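Local coordinates for N-acetylgalactosaminyltransferase 7 (Homo sapiens, PDB 6IWR), which belongs to the polypeptide GalNAc-transferase family and pairs a GT-A-type glycosyltransferase domain with a ricin-type beta-trefoil lectin domain, at residues 145-150 with 256-261; 248-253 with 374-379; 263-268 with 368-373. One frame throughout, in Å; residues are numbered along the deposited sequence.

How the interactions relate
All three contacts lie in the glycosyltransferase domain, on one side of the chain's centre, where helix 251-260 packs on the mixed sheet. Interactions 1 and 2 use the two ends of that helix, with centres about 14 Å apart. They meet at Y251 OH, which lies 2.7 Å from L147 O in a probable hydrogen bond. Interaction 3 joins two strands that the helix packs against: its centre is about 11 Å from that of interaction 1, with P257 and I258 resting on T266, and about 13 Å from that of interaction 2, with P268 CB packed against S376 O and the V378 side chain. The bound manganese ion lies about 14 Å from the P268 side chain.

Interaction 1 (145-150 with 256-261); sequences NLLTSS and APISKD
L146 and L147 lean on the last turn of helix 251-260, just before their chain enters strand 149-155 of the parallel part of the GT-A sheet. L146 comes first. Its CG stands beside the backbone N (chi1 -52°), which carries the CD2 methyl over the helix surface at A256, 3.7 Å from A256 CA. The same methyl lies 4.1 Å from A256 CB, although that CB points away from the loop as a whole. A256 thus offers mostly its backbone to the leucine. L147 follows with its side chain starting out toward the helix, and its CD2 methyl settles between S259 and I258. It lies 3.6 Å from S259 CA and 4.2 Å from I258 CG2, so a single branch of the leucine spans two successive helix residues. Y62 also packs on L146 and S259, while V236 of strand 236-240 touches L147 and I258 reaches A333 and E335 of strand 332-335. From T148 onward the chain leaves the helix and turns to its sheet neighbours: T148 N is held by Q235 OE1, and S149 and S150 run on in the strand. The helix is kinked at P257, whose N carries no hydrogen. K260 N still bonds to A256 O at 3.1 Å, and D261 is the first residue to leave helical geometry. One polar thread crosses this otherwise apolar seam. The S259 hydroxyl is placed beside its own backbone N (chi1 -50°), and its stronger partner is V255 O, one turn back in the helix. Its oxygen also receives L147 N-H in a weak hydrogen bond, S259 OG to L147 N 3.4 Å, nearly straight at 164°.

Interaction 2 (248-253 with 374-379); sequences VNWYAP and PCSRVG
P253 lays the CB-CG side of its ring over C375, so that a proline near the N-terminal end of helix 251-260 covers the bend at 374-375. The two CB atoms of P253 and C375 are 3.7 Å apart, and P253 CG lies 3.4 Å from the backbone oxygen C375 O. P253 CB also packs against S376 CB at 4.1 Å. The polar link stands beside it. S376 OG, anti to its backbone N (chi1 -172°), donates to W250 O at 2.6 Å. The hydroxyl approaches in the carbonyl plane, on a lone pair, with a C=O...O angle of 131°. It is also near W250 CB (3.7 Å) and at the edge of the indole, close to the ring plane. The rest of that ring leads away from 374-379: NE1 bonds to T174 OG1, and Y251 CB lies over one face toward the rim. C375 is further tied by its disulfide to C137, while the R377 guanidinium turns aside to a salt bridge with D271. The contact therefore ties the N-terminal part of helix 251-260 to the bend at 374-375 and to strand 376-382, which runs parallel to strand 264-274 and antiparallel to strand 244-246 in the domain's mixed sheet.

Interaction 3 (263-268 with 368-373); sequences TICTVP and GKLLFV
With chi1 of -57° in I264 and -53° in L371, I264 CG2 stands anti to its backbone N and L371 CG beside its own, so I264 CG2 meets the CD1 branch of L371 across the strands on one face of the sheet. I264 CG2 is 3.9 Å from L371 CG, and the side chains pass at a slant. Further along the same face, the CG2 methyls of T266 and V373 meet. On the other face V267 and F372 lie side by side, pointing the same way. F372 CG is anti to the carbonyl carbon, bringing ring atom CD1 to 3.7 Å from V267 CB. The backbones run parallel, in step from I264 with K369 to V267 with F372. C265 bonds on both sides of L370, its N to K369 O at 2.8 Å and its O to L371 N at 2.9 Å. V267 straddles F372 likewise, bonding to L371 O and V373 N, the former bond bent to 131° at the hydrogen. K369 N closes the ladder on T263 O, 3.1 Å away. Helix 251-260 covers the face with T266 and V373, through P257, I258 and P253; helix 355-365 covers the face with C265 and L370, through I363, S360 and W364. Strand 264-274, also paired antiparallel with strand 332-335, is thus sandwiched between helices, the alpha/beta/alpha layering and mixed sheet typical of the GT-A fold.

Interaction 1 (145-150 with 256-261)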
loop_
_atom_site.group_PDB
_atom_site.type_symbol
_atom_site.label_atom_id
_atom_site.label_comp_id
_atom_site.label_asym_id
_atom_site.label_seq_id
_atom_site.Cartn_x
_atom_site.Cartn_y
_atom_site.Cartn_z
ATOM N N ASN A 145 41.042 -9.867 27.348
ATOM C CA ASN A 145 42.199 -9.654 26.544
ATOM C C ASN A 145 41.754 -9.131 25.175
ATOM O O ASN A 145 42.486 -9.183 24.210
ATOM C CB ASN A 145 42.845 -11.017 26.439
ATOM C CG ASN A 145 44.184 -10.976 25.831
ATOM O OD1 ASN A 145 44.895 -10.010 25.958
ATOM N ND2 ASN A 145 44.547 -12.034 25.173
ATOM N N LEU A 146 40.522 -8.651 25.117
ATOM C CA LEU A 146 39.842 -8.251 23.907
ATOM C C LEU A 146 40.399 -7.031 23.218
ATOM O O LEU A 146 41.045 -6.206 23.828
ATOM C CB LEU A 146 38.386 -7.976 24.232
ATOM C CG LEU A 146 37.604 -9.047 24.968
ATOM C CD1 LEU A 146 36.546 -8.418 25.853
ATOM C CD2 LEU A 146 36.982 -9.995 23.969
ATOM N N LEU A 147 40.154 -6.943 21.924
ATOM C CA LEU A 147 40.500 -5.779 21.130
ATOM C C LEU A 147 39.649 -4.588 21.519
ATOM O O LEU A 147 38.517 -4.741 21.915
ATOM C CB LEU A 147 40.245 -6.067 19.660
ATOM C CG LEU A 147 41.252 -6.667 18.685
ATOM C CD1 LEU A 147 42.593 -6.968 19.296
ATOM C CD2 LEU A 147 40.694 -7.895 18.006
ATOM N N THR A 148 40.192 -3.391 21.391
ATOM C CA THR A 148 39.398 -2.177 21.544
ATOM C C THR A 148 38.556 -1.918 20.286
ATOM O O THR A 148 38.761 -2.533 19.240
ATOM C CB THR A 148 40.306 -0.989 21.808
ATOM O OG1 THR A 148 41.134 -0.771 20.655
ATOM C CG2 THR A 148 41.192 -1.254 23.027
ATOM N N SER A 149 37.606 -0.985 20.368
ATOM C CA SER A 149 36.759 -0.721 19.208
ATOM C C SER A 149 36.435 0.755 19.040
ATOM O O SER A 149 36.221 1.489 20.018
ATOM C CB SER A 149 35.433 -1.511 19.280
ATOM O OG SER A 149 35.673 -2.905 19.216
ATOM N N SER A 150 36.366 1.179 17.783
ATOM C CA SER A 150 35.681 2.412 17.414
ATOM C C SER A 150 34.279 2.033 16.947
ATOM O O SER A 150 34.144 1.257 15.994
ATOM C CB SER A 150 36.452 3.136 16.307
ATOM O OG SER A 150 37.775 3.481 16.724
ATOM N N ALA A 256 35.037 -11.163 20.946
ATOM C CA ALA A 256 35.887 -12.307 21.257
ATOM C C ALA A 256 36.323 -13.036 19.993
ATOM O O ALA A 256 37.531 -13.260 19.811
ATOM C CB ALA A 256 35.174 -13.243 22.243
ATOM N N PRO A 257 35.434 -13.414 19.083
ATOM C CA PRO A 257 35.906 -14.184 17.917
ATOM C C PRO A 257 36.943 -13.434 17.091
ATOM O O PRO A 257 37.935 -14.041 16.665
ATOM C CB PRO A 257 34.621 -14.488 17.132
ATOM C CG PRO A 257 33.499 -13.856 17.892
ATOM C CD PRO A 257 33.972 -13.307 19.176
ATOM N N ILE A 258 36.774 -12.121 16.893
ATOM C CA ILE A 258 37.760 -11.347 16.132
ATOM C C ILE A 258 39.104 -11.323 16.847
ATOM O O ILE A 258 40.158 -11.236 16.210
ATOM C CB ILE A 258 37.256 -9.912 15.882
ATOM C CG1 ILE A 258 35.816 -9.945 15.359
ATOM C CG2 ILE A 258 38.179 -9.177 14.928
ATOM C CD1 ILE A 258 35.181 -8.606 15.307
ATOM N N SER A 259 39.090 -11.401 18.173
ATOM C CA SER A 259 40.335 -11.396 18.929
ATOM C C SER A 259 41.090 -12.722 18.810
ATOM O O SER A 259 42.321 -12.723 18.867
ATOM C CB SER A 259 40.048 -11.052 20.391
ATOM O OG SER A 259 39.234 -9.883 20.493
ATOM N N LYS A 260 40.395 -13.870 18.668
ATOM C CA LYS A 260 41.142 -15.096 18.347
ATOM C C LYS A 260 41.747 -14.981 16.959
ATOM O O LYS A 260 42.883 -15.406 16.732
ATOM C CB LYS A 260 40.287 -16.383 18.434
ATOM C CG LYS A 260 40.872 -17.452 19.427
ATOM C CD LYS A 260 40.911 -19.013 19.064
ATOM C CE LYS A 260 41.845 -19.878 20.102
ATOM N NZ LYS A 260 41.381 -20.574 21.453
ATOM N N ASP A 261 41.037 -14.326 16.045
ATOM C CA ASP A 261 41.278 -14.487 14.611
ATOM C C ASP A 261 40.824 -13.223 13.890
ATOM O O ASP A 261 39.621 -12.986 13.760
ATOM C CB ASP A 261 40.527 -15.718 14.108
ATOM C CG ASP A 261 40.668 -15.941 12.614
ATOM O OD1 ASP A 261 41.085 -15.032 11.859
ATOM O OD2 ASP A 261 40.332 -17.056 12.183
#

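Interaction 2 (248-253 with 374-379)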
loop_
_atom_site.group_PDB
_atom_site.type_symbol
_atom_site.label_atom_id
_atom_site.label_comp_id
_atom_site.label_asym_id
_atom_site.label_seq_id
_atom_site.Cartn_x
_atom_site.Cartn_y
_atom_site.Cartn_z
ATOM N N VAL A 248 22.629 -5.903 26.935
ATOM C CA VAL A 248 23.660 -5.909 27.979
ATOM C C VAL A 248 24.651 -7.022 27.693
ATOM O O VAL A 248 24.285 -8.110 27.236
ATOM C CB VAL A 248 23.081 -6.011 29.418
ATOM C CG1 VAL A 248 21.695 -5.398 29.539
ATOM C CG2 VAL A 248 23.173 -7.418 30.003
ATOM N N ASN A 249 25.921 -6.732 27.972
ATOM C CA ASN A 249 27.048 -7.582 27.608
ATOM C C ASN A 249 26.992 -7.968 26.135
ATOM O O ASN A 249 27.047 -9.150 25.778
ATOM C CB ASN A 249 27.121 -8.824 28.489
ATOM C CG ASN A 249 28.392 -9.585 28.273
ATOM O OD1 ASN A 249 29.385 -9.012 27.834
ATOM N ND2 ASN A 249 28.379 -10.875 28.565
ATOM N N TRP A 250 26.887 -6.945 25.270
ATOM C CA TRP A 250 26.937 -7.160 23.827
ATOM C C TRP A 250 28.351 -7.201 23.309
ATOM O O TRP A 250 28.582 -7.740 22.219
ATOM C CB TRP A 250 26.204 -6.060 23.052
ATOM C CG TRP A 250 26.871 -4.715 23.160
ATOM C CD1 TRP A 250 26.935 -3.928 24.277
ATOM C CD2 TRP A 250 27.565 -3.989 22.119
ATOM N NE1 TRP A 250 27.604 -2.755 23.994
ATOM C CE2 TRP A 250 28.011 -2.769 22.689
ATOM C CE3 TRP A 250 27.835 -4.242 20.761
ATOM C CZ2 TRP A 250 28.724 -1.808 21.959
ATOM C CZ3 TRP A 250 28.554 -3.278 20.031
ATOM C CH2 TRP A 250 28.987 -2.079 20.640
ATOM N N TYR A 251 29.295 -6.658 24.069
ATOM C CA TYR A 251 30.611 -6.357 23.536
ATOM C C TYR A 251 31.519 -7.583 23.527
ATOM O O TYR A 251 32.158 -7.885 22.511
ATOM C CB TYR A 251 31.239 -5.218 24.331
ATOM C CG TYR A 251 32.527 -4.760 23.713
ATOM C CD1 TYR A 251 32.527 -3.790 22.725
ATOM C CD2 TYR A 251 33.758 -5.337 24.084
ATOM C CE1 TYR A 251 33.713 -3.380 22.124
ATOM C CE2 TYR A 251 34.946 -4.938 23.488
ATOM C CZ TYR A 251 34.912 -3.959 22.505
ATOM O OH TYR A 251 36.068 -3.538 21.900
ATOM N N ALA A 252 31.618 -8.289 24.645
ATOM C CA ALA A 252 32.563 -9.405 24.721
ATOM C C ALA A 252 32.208 -10.520 23.743
ATOM O O ALA A 252 33.071 -10.927 22.950
ATOM C CB ALA A 252 32.640 -9.913 26.166
ATOM N N PRO A 253 30.996 -11.049 23.738
ATOM C CA PRO A 253 30.614 -12.018 22.693
ATOM C C PRO A 253 30.946 -11.551 21.276
ATOM O O PRO A 253 31.408 -12.354 20.455
ATOM C CB PRO A 253 29.095 -12.171 22.888
ATOM C CG PRO A 253 28.733 -11.329 24.105
ATOM C CD PRO A 253 29.851 -10.424 24.417
ATOM N N PRO A 374 25.042 -15.195 18.918
ATOM C CA PRO A 374 23.790 -15.196 19.698
ATOM C C PRO A 374 23.859 -14.423 20.987
ATOM O O PRO A 374 22.824 -13.999 21.509
ATOM C CB PRO A 374 23.570 -16.692 19.983
ATOM C CG PRO A 374 24.152 -17.343 18.818
ATOM C CD PRO A 374 25.424 -16.567 18.551
ATOM N N CYS A 375 25.034 -14.282 21.558
ATOM C CA CYS A 375 25.092 -13.617 22.842
ATOM C C CYS A 375 25.290 -12.119 22.699
ATOM O O CYS A 375 25.309 -11.417 23.714
ATOM C CB CYS A 375 26.187 -14.244 23.722
ATOM S SG CYS A 375 25.734 -15.893 24.358
ATOM N N SER A 376 25.448 -11.615 21.478
ATOM C CA SER A 376 25.527 -10.183 21.227
ATOM C C SER A 376 24.255 -9.780 20.490
ATOM O O SER A 376 23.981 -10.277 19.396
ATOM C CB SER A 376 26.790 -9.845 20.434
ATOM O OG SER A 376 26.998 -8.435 20.318
ATOM N N ARG A 377 23.469 -8.897 21.098
ATOM C CA ARG A 377 22.163 -8.522 20.577
ATOM C C ARG A 377 22.078 -7.010 20.498
ATOM O O ARG A 377 22.594 -6.306 21.369
ATOM C CB ARG A 377 21.028 -9.061 21.433
ATOM C CG ARG A 377 21.064 -10.557 21.560
ATOM C CD ARG A 377 19.781 -11.085 22.170
ATOM N NE ARG A 377 18.710 -11.295 21.197
ATOM C CZ ARG A 377 18.250 -12.493 20.842
ATOM N NH1 ARG A 377 18.771 -13.595 21.368
ATOM N NH2 ARG A 377 17.253 -12.581 19.975
ATOM N N VAL A 378 21.454 -6.522 19.432
ATOM C CA VAL A 378 21.267 -5.098 19.237
ATOM C C VAL A 378 19.877 -4.882 18.683
ATOM O O VAL A 378 19.440 -5.612 17.786
ATOM C CB VAL A 378 22.313 -4.493 18.296
ATOM C CG1 VAL A 378 22.099 -2.984 18.220
ATOM C CG2 VAL A 378 23.715 -4.850 18.776
ATOM N N GLY A 379 19.177 -3.898 19.243
ATOM C CA GLY A 379 17.873 -3.531 18.754
ATOM C C GLY A 379 17.985 -2.432 17.711
ATOM O O GLY A 379 18.777 -1.495 17.840
#

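Interaction 3 (263-268 with 368-373)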
loop_
_atom_site.group_PDB
_atom_site.type_symbol
_atom_site.label_atom_id
_atom_site.label_comp_id
_atom_site.label_asym_id
_atom_site.label_seq_id
_atom_site.Cartn_x
_atom_site.Cartn_y
_atom_site.Cartn_z
ATOM N N THR A 263 40.612 -12.345 10.847
ATOM C CA THR A 263 39.836 -12.487 9.618
ATOM C C THR A 263 38.406 -12.925 9.885
ATOM O O THR A 263 37.686 -13.259 8.940
ATOM C CB THR A 263 40.485 -13.491 8.652
ATOM O OG1 THR A 263 40.491 -14.792 9.247
ATOM C CG2 THR A 263 41.899 -13.081 8.272
ATOM N N ILE A 264 37.992 -12.975 11.136
ATOM C CA ILE A 264 36.591 -13.214 11.442
ATOM C C ILE A 264 35.891 -11.871 11.509
ATOM O O ILE A 264 36.424 -10.899 12.058
ATOM C CB ILE A 264 36.439 -14.001 12.754
ATOM C CG1 ILE A 264 37.209 -15.318 12.650
ATOM C CG2 ILE A 264 34.968 -14.244 13.090
ATOM C CD1 ILE A 264 37.072 -16.201 13.858
ATOM N N CYS A 265 34.724 -11.796 10.892
ATOM C CA CYS A 265 33.859 -10.634 10.990
ATOM C C CYS A 265 32.588 -11.058 11.705
ATOM O O CYS A 265 32.012 -12.108 11.406
ATOM C CB CYS A 265 33.560 -10.057 9.611
ATOM S SG CYS A 265 32.193 -8.946 9.524
ATOM N N THR A 266 32.154 -10.246 12.640
ATOM C CA THR A 266 31.170 -10.650 13.619
ATOM C C THR A 266 29.901 -9.826 13.461
ATOM O O THR A 266 29.950 -8.660 13.044
ATOM C CB THR A 266 31.774 -10.488 15.000
ATOM O OG1 THR A 266 32.367 -11.736 15.357
ATOM C CG2 THR A 266 30.758 -10.246 15.946
ATOM N N VAL A 267 28.763 -10.442 13.790
ATOM C CA VAL A 267 27.459 -9.813 13.620
ATOM C C VAL A 267 26.570 -10.135 14.818
ATOM O O VAL A 267 26.341 -11.300 15.121
ATOM C CB VAL A 267 26.762 -10.256 12.321
ATOM C CG1 VAL A 267 25.618 -9.317 12.016
ATOM C CG2 VAL A 267 27.752 -10.313 11.154
ATOM N N PRO A 268 26.066 -9.136 15.531
ATOM C CA PRO A 268 25.083 -9.409 16.584
ATOM C C PRO A 268 23.755 -9.873 15.995
ATOM O O PRO A 268 23.434 -9.608 14.837
ATOM C CB PRO A 268 24.925 -8.047 17.263
ATOM C CG PRO A 268 25.128 -7.075 16.110
ATOM C CD PRO A 268 26.232 -7.699 15.272
ATOM N N GLY A 368 38.278 -15.626 5.088
ATOM C CA GLY A 368 37.754 -15.209 6.366
ATOM C C GLY A 368 36.532 -16.009 6.762
ATOM O O GLY A 368 36.201 -17.031 6.159
ATOM N N LYS A 369 35.856 -15.523 7.805
ATOM C CA LYS A 369 34.603 -16.095 8.266
ATOM C C LYS A 369 33.685 -14.973 8.724
ATOM O O LYS A 369 34.140 -13.924 9.201
ATOM C CB LYS A 369 34.781 -17.071 9.427
ATOM C CG LYS A 369 35.586 -18.340 9.187
ATOM C CD LYS A 369 36.179 -18.773 10.556
ATOM C CE LYS A 369 36.676 -20.213 10.621
ATOM N NZ LYS A 369 35.570 -21.107 11.102
ATOM N N LEU A 370 32.382 -15.215 8.569
ATOM C CA LEU A 370 31.338 -14.305 9.005
ATOM C C LEU A 370 30.503 -15.076 10.017
ATOM O O LEU A 370 29.891 -16.094 9.667
ATOM C CB LEU A 370 30.497 -13.860 7.819
ATOM C CG LEU A 370 29.666 -12.581 7.813
ATOM C CD1 LEU A 370 28.350 -12.879 7.170
ATOM C CD2 LEU A 370 29.480 -12.036 9.171
ATOM N N LEU A 371 30.483 -14.617 11.271
ATOM C CA LEU A 371 29.759 -15.310 12.333
ATOM C C LEU A 371 28.674 -14.427 12.934
ATOM O O LEU A 371 28.908 -13.243 13.210
ATOM C CB LEU A 371 30.705 -15.753 13.428
ATOM C CG LEU A 371 31.873 -16.551 12.889
ATOM C CD1 LEU A 371 32.893 -16.709 13.992
ATOM C CD2 LEU A 371 31.376 -17.896 12.413
ATOM N N PHE A 372 27.489 -15.010 13.111
ATOM C CA PHE A 372 26.455 -14.423 13.954
ATOM C C PHE A 372 26.712 -14.824 15.395
ATOM O O PHE A 372 27.089 -15.967 15.672
ATOM C CB PHE A 372 25.059 -14.896 13.547
ATOM C CG PHE A 372 24.535 -14.262 12.292
ATOM C CD1 PHE A 372 25.361 -13.517 11.464
ATOM C CD2 PHE A 372 23.205 -14.441 11.927
ATOM C CE1 PHE A 372 24.863 -12.955 10.314
ATOM C CE2 PHE A 372 22.705 -13.885 10.776
ATOM C CZ PHE A 372 23.531 -13.137 9.974
ATOM N N VAL A 373 26.499 -13.886 16.313
ATOM C CA VAL A 373 26.886 -14.062 17.714
ATOM C C VAL A 373 25.637 -14.038 18.590
ATOM O O VAL A 373 25.198 -12.958 18.991
ATOM C CB VAL A 373 27.901 -12.983 18.140
ATOM C CG1 VAL A 373 28.366 -13.192 19.572
ATOM C CG2 VAL A 373 29.103 -12.947 17.179
#